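Local coordinates for glucuronoarabinoxylan endo-1,4-beta-xylanase (PDB 4FMV), which is a family 30 endoxylanase that probably hydrolyses internal beta-1,4 linkages of xylans, as the catalytic part of a longer protein with carbohydrate-binding and dockerin regions, at residues 21-26 with 44-49; 31-36 with 272-277; 233-238 with 262-267; 284-289 with 351-356. All coordinates share one frame; numbering follows the deposited sequence.

Contact 1. Residues 21-26 with 44-49; sequences ASSAWC and SILRLR
Arg-49 runs past Ala-24 and then spreads its end over the indole of Trp-25. Arg-49 CB abuts Ala-24 CB at 3.4 Å. CG lies anti to the backbone N (chi1 167°), and the extended chain carries Arg-49 CD over the six-membered ring of Trp-25, a CH-pi approach 3.4 Å from the centroid. Arg-49 NE comes 3.1 Å from Trp-25 CZ2, and CZ sits over NE1. The guanidinium thus lies flat on the indole, a stack with planes 24° apart. NH1 makes a salt bridge to Glu-51. At the guanidinium edge a water accepts a bond from Trp-25 N and a weak one from Arg-49 NH1. The end of strand 11-22 pairs in parallel with strand 45-49 in the (beta/alpha)8 barrel, the two joined by helix 31-40 in a beta-alpha-beta unit. Here Arg-47 N donates to Ala-21 O (3.0 Å). Arg-47 O is gripped twice, from opposite faces of its plane, by Ser-22 OG at 2.8 Å and Ser-23 N at 2.9 Å. Ser-22 OG also accepts from Ala-24 N, forming an ST turn. Arg-47 sends its own guanidinium to Glu-177, Glu-232 and Asn-142, while Ser-23 OG binds Glu-69.

Contact 2. Residues 31-36 with 272-277; sequences DYVMNS and GLATSS
Val-33 and Tyr-32 lean from helix 31-40 against the loop 272-277, each meeting it in a different way. Val-33 points toward the loop and divides its two methyls between side chain and backbone. CG1 faces the methyl of Ala-274, with Val-33 CG1 and Ala-274 CB 4.2 Å apart. CG2 is turned to the loop's carbonyls. Val-33 CG2 lies 3.6 Å from Thr-275 O, and Ser-276 O is a little farther off. Tyr-32 comes with the edge of its ring. With chi1 at -173° the ring swings away from its own N and out beside the end of the segment. There Ser-277 O sits near the ring plane, 3.6 Å from Tyr-32 CE2 and about as far from CD2. The carbonyl therefore meets ring C-H groups and not the pi face. No hydrogen bond crosses between the segments; methyl and ring C-H groups rest against carbonyl oxygens and one methyl. The loop is braced from within. The hydroxyls of Thr-275 OG1 and Ser-277 OG are hydrogen-bonded at 3.1 Å, and Thr-275 OG1 also accepts from Thr-279 N. The helix follows barrel strand 11-22, and its Met-34 packs on helix 67-78. The loop leads from strand 261-266 to helix 282-291, where Leu-273 touches Arg-283 and Ala-284.

Contact 3. Residues 233-238 with 262-267; sequences KYFDDD and YIYWWI
A chi1 of -162° extends Tyr-264 away from its own nitrogen and lays its ring along the backbone of residues 233-235. Tyr-234 has CG between its N and carbonyl carbon (chi1 71°), which sets its ring beside the indole of Trp-265. The carbonyl of Lys-233 lies over one face of the Tyr-264 ring, offset toward the rim; Lys-233 O is 3.4 Å from Tyr-264 CD1. The same Lys-233 O accepts from Trp-265 N at 2.9 Å. At the far end of the ring, Phe-235 N donates to Tyr-264 OH at 3.0 Å in a nearly straight bond (171°). Tyr-264 OH is also bonded to Asn-271 O, so both the ring and its hydroxyl are held. Tyr-234 CD2 and Trp-265 CD1 touch at 3.7 Å, the two side chains pointing the same way. Tyr-262 OH lies at the edge of the Phe-235 ring, 3.5 Å from Phe-235 CE1, and next to Lys-233 CG. Glu-249 is hydrogen-bonded to Tyr-262 OH and salt-bridged to Lys-233 NZ. The loop after strand 227-232 packs along the neighbouring parallel strand 261-266. Tyr-262 also touches helices 240-255 and 282-291, and strand 11-22 adjoins Tyr-264 and Trp-265.

Contact 4. Residues 284-289 with 351-356; sequences AYVLGQ and YVTDSS
Gln-289 makes both hydrogen bonds of this contact, one from each end of its amide. Its chain bends at chi2 (-76°), bringing the amide alongside strand 347-353. Gln-289 OE1 accepts from Thr-353 OG1 at 2.6 Å. The hydroxyl lies in the amide carbonyl plane, on a lone pair. Gln-289 NE2 donates to the backbone Tyr-351 O at 3.0 Å, but it stands well above that carbonyl's plane (60°). Two anchors, two residues apart on the strand, fix the rotation of the amide. Thr-353 OG1 has a second partner, since it also accepts from Met-359 N. The strand belongs to the beta domain beside the barrel, a side domain known from family 30 enzymes. The helix is 282-291, the one that follows the barrel strand 261-266. Helix and strand run roughly antiparallel, their short axes 144° apart and 8.6 Å away at the closest. The remaining contacts are van der Waals. Val-286 CG2 meets Thr-353 CG2 at 4.1 Å, the two side chains crossing at about a right angle. Tyr-285 CB packs at 3.8 Å from Thr-353 OG1, and the side chain of Tyr-285 touches Asn-358. Tyr-351 CB lies 4.2 Å from Gln-289 NE2. The Tyr-351 ring stacks on Phe-293, while Gln-289 and Thr-353 both touch Ile-381 on strand 380-387.

From the N terminus, contact 1 closes first, pairing strands 11-22 and 45-49, with helix 31-40 in the loop between them. That helix opens contact 2, which closes only at 272-277, after strand 261-266, so contacts 1 and 2 cross. The long loop of contact 2 encloses contact 3, which joins the loop after strand 227-232 to strand 261-266 across helix 240-255. Contact 4 comes last and ties helix 282-291 to the beta domain. The contacts also meet in space. Ser-22 N and Trp-265 O, 3.1 Å apart, probably bond contact 1 to contact 3. Ala-274 N and Ile-267 O, at 3.0 Å, probably do so for contacts 2 and 3. Leu-287 packs on Tyr-262 and Tyr-264, linking contacts 3 and 4.

Contact 1. Residues 21-26 with 44-49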
loop_
_atom_site.group_PDB
_atom_site.type_symbol
_atom_site.label_atom_id
_atom_site.label_comp_id
_atom_site.label_asym_id
_atom_site.label_seq_id
_atom_site.Cartn_x
_atom_site.Cartn_y
_atom_site.Cartn_z
ATOM N N ALA A 21 0.324 -6.200 1.851
ATOM C CA ALA A 21 0.610 -6.933 0.629
ATOM C C ALA A 21 -0.698 -7.479 0.066
ATOM O O ALA A 21 -1.781 -7.171 0.577
ATOM C CB ALA A 21 1.591 -8.081 0.935
ATOM N N SER A 22 -0.615 -8.319 -0.956
ATOM C CA SER A 22 -1.827 -8.842 -1.564
ATOM C C SER A 22 -1.885 -10.372 -1.543
ATOM O O SER A 22 -0.880 -11.040 -1.753
ATOM C CB SER A 22 -1.959 -8.332 -3.004
ATOM O OG SER A 22 -3.125 -8.852 -3.623
ATOM N N SER A 23 -3.068 -10.908 -1.282
ATOM C CA SER A 23 -3.322 -12.354 -1.383
ATOM C C SER A 23 -3.838 -12.779 -2.773
ATOM O O SER A 23 -4.265 -13.922 -2.956
ATOM C CB SER A 23 -4.271 -12.829 -0.272
ATOM O OG SER A 23 -5.455 -12.047 -0.218
ATOM N N ALA A 24 -3.860 -11.847 -3.732
ATOM C CA ALA A 24 -4.359 -12.147 -5.088
ATOM C C ALA A 24 -3.685 -13.365 -5.691
ATOM O O ALA A 24 -2.468 -13.477 -5.655
ATOM C CB ALA A 24 -4.132 -10.933 -6.022
ATOM N N TRP A 25 -4.484 -14.281 -6.232
ATOM C CA TRP A 25 -3.986 -15.504 -6.874
ATOM C C TRP A 25 -3.111 -16.380 -5.965
ATOM O O TRP A 25 -2.353 -17.217 -6.447
ATOM C CB TRP A 25 -3.219 -15.164 -8.154
ATOM C CG TRP A 25 -4.103 -14.771 -9.310
ATOM C CD1 TRP A 25 -5.068 -15.547 -9.917
ATOM C CD2 TRP A 25 -4.100 -13.515 -10.010
ATOM N NE1 TRP A 25 -5.660 -14.838 -10.938
ATOM C CE2 TRP A 25 -5.077 -13.600 -11.027
ATOM C CE3 TRP A 25 -3.354 -12.326 -9.884
ATOM C CZ2 TRP A 25 -5.335 -12.533 -11.916
ATOM C CZ3 TRP A 25 -3.616 -11.275 -10.770
ATOM C CH2 TRP A 25 -4.603 -11.386 -11.763
ATOM N N CYS A 26 -3.240 -16.211 -4.653
ATOM C CA CYS A 26 -2.510 -17.047 -3.682
ATOM C C CYS A 26 -3.333 -18.223 -3.167
ATOM O O CYS A 26 -2.917 -18.927 -2.227
ATOM C CB CYS A 26 -1.980 -16.196 -2.523
ATOM S SG CYS A 26 -0.820 -14.955 -3.126
ATOM N N SER A 44 -0.503 -4.306 8.417
ATOM C CA SER A 44 -1.814 -3.756 8.755
ATOM C C SER A 44 -2.852 -3.631 7.609
ATOM O O SER A 44 -3.928 -3.085 7.815
ATOM C CB SER A 44 -1.603 -2.427 9.472
ATOM O OG SER A 44 -0.756 -1.631 8.665
ATOM N N ILE A 45 -2.503 -4.062 6.399
ATOM C CA ILE A 45 -3.428 -3.995 5.273
ATOM C C ILE A 45 -3.253 -5.231 4.385
ATOM O O ILE A 45 -2.127 -5.644 4.106
ATOM C CB ILE A 45 -3.206 -2.725 4.393
ATOM C CG1 ILE A 45 -3.228 -1.451 5.238
ATOM C CG2 ILE A 45 -4.253 -2.652 3.266
ATOM C CD1 ILE A 45 -2.909 -0.164 4.431
ATOM N N LEU A 46 -4.371 -5.808 3.950
ATOM C CA LEU A 46 -4.380 -6.901 2.976
ATOM C C LEU A 46 -5.236 -6.526 1.779
ATOM O O LEU A 46 -6.357 -6.025 1.932
ATOM C CB LEU A 46 -4.954 -8.192 3.604
ATOM C CG LEU A 46 -5.070 -9.378 2.639
ATOM C CD1 LEU A 46 -3.688 -9.871 2.128
ATOM C CD2 LEU A 46 -5.801 -10.519 3.302
ATOM N N ARG A 47 -4.706 -6.782 0.588
ATOM C CA ARG A 47 -5.419 -6.554 -0.664
ATOM C C ARG A 47 -5.858 -7.889 -1.268
ATOM O O ARG A 47 -5.016 -8.727 -1.608
ATOM C CB ARG A 47 -4.498 -5.821 -1.669
ATOM C CG ARG A 47 -5.137 -5.506 -3.023
ATOM C CD ARG A 47 -4.106 -4.894 -3.974
ATOM N NE ARG A 47 -4.702 -4.444 -5.249
ATOM C CZ ARG A 47 -4.127 -4.597 -6.437
ATOM N NH1 ARG A 47 -2.954 -5.194 -6.510
ATOM N NH2 ARG A 47 -4.712 -4.116 -7.552
ATOM N N LEU A 48 -7.171 -8.040 -1.456
ATOM C CA LEU A 48 -7.787 -9.189 -2.121
ATOM C C LEU A 48 -7.980 -8.910 -3.614
ATOM O O LEU A 48 -8.111 -7.755 -4.034
ATOM C CB LEU A 48 -9.164 -9.487 -1.527
ATOM C CG LEU A 48 -9.337 -9.476 -0.012
ATOM C CD1 LEU A 48 -10.815 -9.625 0.324
ATOM C CD2 LEU A 48 -8.506 -10.592 0.615
ATOM N N ARG A 49 -7.892 -9.955 -4.428
ATOM C CA ARG A 49 -8.339 -9.846 -5.809
ATOM C C ARG A 49 -9.746 -10.433 -5.902
ATOM O O ARG A 49 -9.990 -11.542 -5.417
ATOM C CB ARG A 49 -7.406 -10.596 -6.749
ATOM C CG ARG A 49 -7.989 -10.772 -8.158
ATOM C CD ARG A 49 -7.049 -11.521 -9.082
ATOM N NE ARG A 49 -7.803 -12.157 -10.161
ATOM C CZ ARG A 49 -8.466 -13.306 -10.014
ATOM N NH1 ARG A 49 -8.461 -13.944 -8.840
ATOM N NH2 ARG A 49 -9.139 -13.828 -11.038
HETATM O O HOH W 1 -7.333 -14.016 -5.714
#

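Contact 2. Residues 31-36 with 272-277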
loop_
_atom_site.group_PDB
_atom_site.type_symbol
_atom_site.label_atom_id
_atom_site.label_comp_id
_atom_site.label_asym_id
_atom_site.label_seq_id
_atom_site.Cartn_x
_atom_site.Cartn_y
_atom_site.Cartn_z
ATOM N N ASP A 31 -2.156 -20.365 7.750
ATOM C CA ASP A 31 -2.003 -19.597 8.975
ATOM C C ASP A 31 -0.538 -19.232 9.165
ATOM O O ASP A 31 -0.228 -18.136 9.604
ATOM C CB ASP A 31 -2.484 -20.378 10.202
ATOM C CG ASP A 31 -3.935 -20.092 10.548
ATOM O OD1 ASP A 31 -4.365 -18.917 10.483
ATOM O OD2 ASP A 31 -4.646 -21.054 10.879
ATOM N N TYR A 32 0.366 -20.159 8.848
ATOM C CA TYR A 32 1.792 -19.917 9.066
ATOM C C TYR A 32 2.246 -18.615 8.379
ATOM O O TYR A 32 2.911 -17.745 8.972
ATOM C CB TYR A 32 2.598 -21.101 8.508
ATOM C CG TYR A 32 4.081 -21.081 8.815
ATOM C CD1 TYR A 32 4.604 -20.255 9.808
ATOM C CD2 TYR A 32 4.962 -21.908 8.117
ATOM C CE1 TYR A 32 5.960 -20.261 10.104
ATOM C CE2 TYR A 32 6.313 -21.909 8.399
ATOM C CZ TYR A 32 6.808 -21.085 9.395
ATOM O OH TYR A 32 8.159 -21.100 9.665
ATOM N N VAL A 33 1.915 -18.493 7.108
ATOM C CA VAL A 33 2.372 -17.335 6.342
ATOM C C VAL A 33 1.704 -16.033 6.805
ATOM O O VAL A 33 2.371 -15.005 6.955
ATOM C CB VAL A 33 2.152 -17.565 4.856
ATOM C CG1 VAL A 33 2.377 -16.255 4.065
ATOM C CG2 VAL A 33 3.097 -18.672 4.383
ATOM N N MET A 34 0.392 -16.081 7.044
ATOM C CA MET A 34 -0.346 -14.924 7.575
ATOM C C MET A 34 0.135 -14.522 8.974
ATOM O O MET A 34 0.217 -13.325 9.291
ATOM C CB MET A 34 -1.859 -15.189 7.570
ATOM C CG MET A 34 -2.412 -15.406 6.161
ATOM S SD MET A 34 -2.046 -14.022 5.012
ATOM C CE MET A 34 -3.279 -12.834 5.568
ATOM N N ASN A 35 0.477 -15.515 9.802
ATOM C CA ASN A 35 1.011 -15.236 11.149
ATOM C C ASN A 35 2.377 -14.588 11.087
ATOM O O ASN A 35 2.694 -13.704 11.889
ATOM C CB ASN A 35 1.065 -16.507 12.024
ATOM C CG ASN A 35 -0.316 -17.018 12.404
ATOM O OD1 ASN A 35 -1.314 -16.300 12.283
ATOM N ND2 ASN A 35 -0.382 -18.277 12.868
ATOM N N SER A 36 3.191 -15.011 10.122
ATOM C CA SER A 36 4.510 -14.406 9.944
ATOM C C SER A 36 4.378 -12.960 9.471
ATOM O O SER A 36 5.034 -12.061 10.001
ATOM C CB SER A 36 5.354 -15.209 8.947
ATOM O OG SER A 36 5.689 -16.497 9.453
ATOM N N GLY A 272 7.240 -12.238 -4.921
ATOM C CA GLY A 272 6.422 -11.895 -3.769
ATOM C C GLY A 272 7.229 -11.830 -2.483
ATOM O O GLY A 272 8.400 -11.442 -2.498
ATOM N N LEU A 273 6.562 -12.040 -1.354
ATOM C CA LEU A 273 7.222 -12.027 -0.047
ATOM C C LEU A 273 7.498 -13.360 0.668
ATOM O O LEU A 273 8.163 -13.374 1.710
ATOM C CB LEU A 273 6.410 -11.121 0.882
ATOM C CG LEU A 273 6.104 -9.743 0.288
ATOM C CD1 LEU A 273 5.143 -8.975 1.194
ATOM C CD2 LEU A 273 7.393 -8.997 0.074
ATOM N N ALA A 274 7.003 -14.469 0.143
ATOM C CA ALA A 274 7.075 -15.711 0.929
ATOM C C ALA A 274 6.916 -16.927 0.033
ATOM O O ALA A 274 6.433 -16.787 -1.093
ATOM C CB ALA A 274 5.995 -15.704 1.994
ATOM N N THR A 275 7.296 -18.118 0.504
ATOM C CA THR A 275 6.831 -19.298 -0.210
ATOM C C THR A 275 5.576 -19.777 0.485
ATOM O O THR A 275 5.298 -19.395 1.628
ATOM C CB THR A 275 7.869 -20.453 -0.183
ATOM O OG1 THR A 275 8.003 -20.958 1.146
ATOM C CG2 THR A 275 9.246 -20.006 -0.697
ATOM N N SER A 276 4.902 -20.742 -0.109
ATOM C CA SER A 276 3.629 -21.148 0.448
ATOM C C SER A 276 3.871 -22.096 1.639
ATOM O O SER A 276 2.984 -22.286 2.484
ATOM C CB SER A 276 2.774 -21.802 -0.627
ATOM O OG SER A 276 3.340 -23.046 -0.960
ATOM N N SER A 277 5.083 -22.649 1.717
ATOM C CA SER A 277 5.482 -23.506 2.841
ATOM C C SER A 277 6.001 -22.703 4.045
ATOM O O SER A 277 6.373 -23.279 5.071
ATOM C CB SER A 277 6.533 -24.528 2.406
ATOM O OG SER A 277 7.769 -23.904 2.093
#

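Contact 3. Residues 233-238 with 262-267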
loop_
_atom_site.group_PDB
_atom_site.type_symbol
_atom_site.label_atom_id
_atom_site.label_comp_id
_atom_site.label_asym_id
_atom_site.label_seq_id
_atom_site.Cartn_x
_atom_site.Cartn_y
_atom_site.Cartn_z
ATOM N N LYS A 233 3.074 -2.791 -5.774
ATOM C CA LYS A 233 4.409 -2.753 -6.360
ATOM C C LYS A 233 5.101 -4.060 -5.972
ATOM O O LYS A 233 4.904 -4.571 -4.862
ATOM C CB LYS A 233 5.182 -1.516 -5.858
ATOM C CG LYS A 233 6.603 -1.337 -6.453
ATOM C CD LYS A 233 6.584 -1.269 -7.989
ATOM C CE LYS A 233 7.993 -0.985 -8.569
ATOM N NZ LYS A 233 8.457 0.419 -8.322
ATOM N N TYR A 234 5.949 -4.589 -6.836
ATOM C CA TYR A 234 6.844 -5.653 -6.393
ATOM C C TYR A 234 8.265 -5.325 -6.813
ATOM O O TYR A 234 8.499 -4.425 -7.650
ATOM C CB TYR A 234 6.406 -7.027 -6.936
ATOM C CG TYR A 234 6.643 -7.164 -8.418
ATOM C CD1 TYR A 234 7.874 -7.619 -8.898
ATOM C CD2 TYR A 234 5.667 -6.809 -9.341
ATOM C CE1 TYR A 234 8.131 -7.729 -10.262
ATOM C CE2 TYR A 234 5.911 -6.942 -10.716
ATOM C CZ TYR A 234 7.142 -7.396 -11.158
ATOM O OH TYR A 234 7.405 -7.519 -12.510
ATOM N N PHE A 235 9.215 -6.028 -6.201
ATOM C CA PHE A 235 10.606 -5.984 -6.616
ATOM C C PHE A 235 11.040 -7.422 -6.852
ATOM O O PHE A 235 10.574 -8.354 -6.174
ATOM C CB PHE A 235 11.479 -5.273 -5.571
ATOM C CG PHE A 235 11.163 -3.804 -5.440
ATOM C CD1 PHE A 235 10.125 -3.378 -4.623
ATOM C CD2 PHE A 235 11.881 -2.855 -6.166
ATOM C CE1 PHE A 235 9.803 -2.028 -4.526
ATOM C CE2 PHE A 235 11.583 -1.506 -6.061
ATOM C CZ PHE A 235 10.532 -1.089 -5.235
ATOM N N ASP A 236 11.943 -7.590 -7.811
ATOM C CA ASP A 236 12.283 -8.891 -8.357
ATOM C C ASP A 236 12.807 -9.943 -7.390
ATOM O O ASP A 236 12.479 -11.112 -7.532
ATOM C CB ASP A 236 13.317 -8.726 -9.478
ATOM C CG ASP A 236 12.708 -8.194 -10.762
ATOM O OD1 ASP A 236 11.471 -8.251 -10.935
ATOM O OD2 ASP A 236 13.482 -7.732 -11.607
ATOM N N ASP A 237 13.678 -9.548 -6.469
ATOM C CA ASP A 237 14.408 -10.527 -5.672
ATOM C C ASP A 237 15.056 -9.873 -4.461
ATOM O O ASP A 237 14.878 -8.673 -4.219
ATOM C CB ASP A 237 15.487 -11.199 -6.520
ATOM C CG ASP A 237 16.475 -10.205 -7.078
ATOM O OD1 ASP A 237 16.856 -9.279 -6.337
ATOM O OD2 ASP A 237 16.865 -10.344 -8.250
ATOM N N ASP A 238 15.828 -10.670 -3.726
ATOM C CA ASP A 238 16.425 -10.241 -2.472
ATOM C C ASP A 238 17.866 -9.723 -2.562
ATOM O O ASP A 238 18.516 -9.522 -1.526
ATOM C CB ASP A 238 16.256 -11.313 -1.390
ATOM C CG ASP A 238 14.786 -11.592 -1.082
ATOM O OD1 ASP A 238 14.020 -10.638 -0.818
ATOM O OD2 ASP A 238 14.384 -12.768 -1.129
ATOM N N TYR A 262 1.423 2.033 1.811
ATOM C CA TYR A 262 2.216 1.423 0.742
ATOM C C TYR A 262 1.943 -0.079 0.799
ATOM O O TYR A 262 2.248 -0.740 1.802
ATOM C CB TYR A 262 3.711 1.732 0.913
ATOM C CG TYR A 262 4.617 1.200 -0.208
ATOM C CD1 TYR A 262 4.944 -0.152 -0.288
ATOM C CD2 TYR A 262 5.160 2.059 -1.154
ATOM C CE1 TYR A 262 5.785 -0.635 -1.272
ATOM C CE2 TYR A 262 5.997 1.579 -2.170
ATOM C CZ TYR A 262 6.293 0.226 -2.222
ATOM O OH TYR A 262 7.126 -0.257 -3.215
ATOM N N ILE A 263 1.354 -0.623 -0.264
ATOM C CA ILE A 263 0.948 -2.026 -0.263
ATOM C C ILE A 263 1.681 -2.797 -1.352
ATOM O O ILE A 263 1.576 -2.475 -2.530
ATOM C CB ILE A 263 -0.584 -2.188 -0.467
ATOM C CG1 ILE A 263 -1.368 -1.535 0.675
ATOM C CG2 ILE A 263 -0.976 -3.668 -0.603
ATOM C CD1 ILE A 263 -2.058 -0.217 0.293
ATOM N N TYR A 264 2.430 -3.813 -0.936
ATOM C CA TYR A 264 3.170 -4.682 -1.836
ATOM C C TYR A 264 2.205 -5.523 -2.694
ATOM O O TYR A 264 1.030 -5.676 -2.387
ATOM C CB TYR A 264 4.136 -5.593 -1.024
ATOM C CG TYR A 264 5.255 -6.239 -1.828
ATOM C CD1 TYR A 264 6.476 -5.593 -2.001
ATOM C CD2 TYR A 264 5.096 -7.508 -2.402
ATOM C CE1 TYR A 264 7.504 -6.181 -2.730
ATOM C CE2 TYR A 264 6.122 -8.103 -3.153
ATOM C CZ TYR A 264 7.321 -7.432 -3.304
ATOM O OH TYR A 264 8.335 -7.987 -4.051
ATOM N N TRP A 265 2.736 -6.074 -3.768
ATOM C CA TRP A 265 2.038 -7.027 -4.617
ATOM C C TRP A 265 1.941 -8.397 -3.886
ATOM O O TRP A 265 1.928 -8.446 -2.647
ATOM C CB TRP A 265 2.712 -7.085 -5.997
ATOM C CG TRP A 265 2.111 -8.005 -7.020
ATOM C CD1 TRP A 265 2.800 -8.727 -7.957
ATOM C CD2 TRP A 265 0.717 -8.305 -7.236
ATOM N NE1 TRP A 265 1.927 -9.460 -8.729
ATOM C CE2 TRP A 265 0.646 -9.221 -8.307
ATOM C CE3 TRP A 265 -0.471 -7.897 -6.625
ATOM C CZ2 TRP A 265 -0.566 -9.735 -8.776
ATOM C CZ3 TRP A 265 -1.678 -8.408 -7.097
ATOM C CH2 TRP A 265 -1.713 -9.317 -8.160
ATOM N N TRP A 266 1.645 -9.458 -4.627
ATOM C CA TRP A 266 1.226 -10.726 -4.049
ATOM C C TRP A 266 2.224 -11.473 -3.156
ATOM O O TRP A 266 3.451 -11.287 -3.237
ATOM C CB TRP A 266 0.671 -11.651 -5.155
ATOM C CG TRP A 266 1.626 -11.971 -6.275
ATOM C CD1 TRP A 266 2.979 -11.708 -6.330
ATOM C CD2 TRP A 266 1.291 -12.603 -7.520
ATOM N NE1 TRP A 266 3.500 -12.152 -7.531
ATOM C CE2 TRP A 266 2.485 -12.700 -8.278
ATOM C CE3 TRP A 266 0.101 -13.095 -8.064
ATOM C CZ2 TRP A 266 2.516 -13.277 -9.544
ATOM C CZ3 TRP A 266 0.128 -13.666 -9.330
ATOM C CH2 TRP A 266 1.333 -13.757 -10.053
ATOM N N ILE A 267 1.679 -12.325 -2.283
ATOM C CA ILE A 267 2.470 -12.893 -1.206
ATOM C C ILE A 267 3.239 -14.161 -1.565
ATOM O O ILE A 267 4.475 -14.140 -1.529
ATOM C CB ILE A 267 1.662 -13.123 0.093
ATOM C CG1 ILE A 267 1.219 -11.781 0.693
ATOM C CG2 ILE A 267 2.514 -13.882 1.092
ATOM C CD1 ILE A 267 -0.027 -11.892 1.601
#

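Contact 4. Residues 284-289 with 351-356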
loop_
_atom_site.group_PDB
_atom_site.type_symbol
_atom_site.label_atom_id
_atom_site.label_comp_id
_atom_site.label_asym_id
_atom_site.label_seq_id
_atom_site.Cartn_x
_atom_site.Cartn_y
_atom_site.Cartn_z
ATOM N N ALA A 284 10.180 -8.954 2.565
ATOM C CA ALA A 284 9.096 -8.873 3.553
ATOM C C ALA A 284 9.536 -8.080 4.778
ATOM O O ALA A 284 8.760 -7.309 5.337
ATOM C CB ALA A 284 8.628 -10.286 3.974
ATOM N N TYR A 285 10.780 -8.287 5.193
ATOM C CA TYR A 285 11.353 -7.589 6.342
ATOM C C TYR A 285 11.619 -6.107 6.032
ATOM O O TYR A 285 11.427 -5.248 6.897
ATOM C CB TYR A 285 12.628 -8.278 6.798
ATOM C CG TYR A 285 12.407 -9.701 7.285
ATOM C CD1 TYR A 285 12.043 -9.954 8.603
ATOM C CD2 TYR A 285 12.548 -10.784 6.428
ATOM C CE1 TYR A 285 11.844 -11.253 9.062
ATOM C CE2 TYR A 285 12.349 -12.105 6.881
ATOM C CZ TYR A 285 11.990 -12.323 8.195
ATOM O OH TYR A 285 11.795 -13.602 8.666
ATOM N N VAL A 286 12.029 -5.801 4.801
ATOM C CA VAL A 286 12.134 -4.399 4.386
ATOM C C VAL A 286 10.796 -3.690 4.647
ATOM O O VAL A 286 10.756 -2.627 5.266
ATOM C CB VAL A 286 12.479 -4.248 2.896
ATOM C CG1 VAL A 286 12.327 -2.742 2.458
ATOM C CG2 VAL A 286 13.886 -4.781 2.603
ATOM N N LEU A 287 9.697 -4.277 4.178
ATOM C CA LEU A 287 8.388 -3.668 4.407
ATOM C C LEU A 287 8.046 -3.650 5.893
ATOM O O LEU A 287 7.421 -2.701 6.385
ATOM C CB LEU A 287 7.294 -4.357 3.585
ATOM C CG LEU A 287 5.883 -3.771 3.651
ATOM C CD1 LEU A 287 5.876 -2.355 3.083
ATOM C CD2 LEU A 287 4.903 -4.648 2.866
ATOM N N GLY A 288 8.460 -4.692 6.614
ATOM C CA GLY A 288 8.226 -4.766 8.050
ATOM C C GLY A 288 8.899 -3.679 8.885
ATOM O O GLY A 288 8.413 -3.335 9.971
ATOM N N GLN A 289 10.035 -3.161 8.410
ATOM C CA GLN A 289 10.718 -2.047 9.067
ATOM C C GLN A 289 9.780 -0.857 9.202
ATOM O O GLN A 289 9.947 -0.006 10.098
ATOM C CB GLN A 289 11.935 -1.613 8.243
ATOM C CG GLN A 289 13.033 -2.666 8.105
ATOM C CD GLN A 289 13.886 -2.831 9.341
ATOM O OE1 GLN A 289 14.584 -3.832 9.488
ATOM N NE2 GLN A 289 13.851 -1.845 10.235
ATOM N N TYR A 351 16.137 -1.905 14.868
ATOM C CA TYR A 351 15.916 -3.152 14.160
ATOM C C TYR A 351 16.476 -2.906 12.784
ATOM O O TYR A 351 16.182 -1.853 12.190
ATOM C CB TYR A 351 14.420 -3.453 14.062
ATOM C CG TYR A 351 13.744 -3.608 15.404
ATOM C CD1 TYR A 351 13.712 -4.841 16.045
ATOM C CD2 TYR A 351 13.155 -2.522 16.037
ATOM C CE1 TYR A 351 13.107 -4.993 17.274
ATOM C CE2 TYR A 351 12.541 -2.667 17.276
ATOM C CZ TYR A 351 12.529 -3.906 17.888
ATOM O OH TYR A 351 11.912 -4.071 19.105
ATOM N N VAL A 352 17.260 -3.853 12.263
ATOM C CA VAL A 352 17.974 -3.591 11.015
ATOM C C VAL A 352 17.780 -4.683 9.990
ATOM O O VAL A 352 17.773 -5.861 10.329
ATOM C CB VAL A 352 19.496 -3.354 11.259
ATOM C CG1 VAL A 352 20.143 -4.588 11.828
ATOM C CG2 VAL A 352 20.210 -2.933 9.956
ATOM N N THR A 353 17.614 -4.284 8.733
ATOM C CA THR A 353 17.607 -5.224 7.618
ATOM C C THR A 353 18.724 -4.848 6.635
ATOM O O THR A 353 18.826 -3.701 6.192
ATOM C CB THR A 353 16.257 -5.248 6.897
ATOM O OG1 THR A 353 15.234 -5.749 7.780
ATOM C CG2 THR A 353 16.323 -6.143 5.658
ATOM N N ASP A 354 19.570 -5.817 6.325
ATOM C CA ASP A 354 20.658 -5.643 5.363
ATOM C C ASP A 354 20.987 -7.020 4.757
ATOM O O ASP A 354 20.167 -7.946 4.861
ATOM C CB ASP A 354 21.881 -4.922 5.972
ATOM C CG ASP A 354 22.703 -5.806 6.884
ATOM O OD1 ASP A 354 22.233 -6.908 7.226
ATOM O OD2 ASP A 354 23.821 -5.388 7.269
ATOM N N SER A 355 22.120 -7.137 4.062
ATOM C CA SER A 355 22.476 -8.394 3.417
ATOM C C SER A 355 22.438 -9.609 4.358
ATOM O O SER A 355 22.094 -10.697 3.920
ATOM C CB SER A 355 23.838 -8.305 2.713
ATOM O OG SER A 355 24.900 -8.232 3.649
ATOM N N SER A 356 22.885 -9.462 5.605
ATOM C CA SER A 356 22.831 -10.576 6.558
ATOM C C SER A 356 21.703 -10.554 7.588
ATOM O O SER A 356 21.541 -11.513 8.353
ATOM C CB SER A 356 24.169 -10.718 7.291
ATOM O OG SER A 356 24.353 -9.631 8.180
#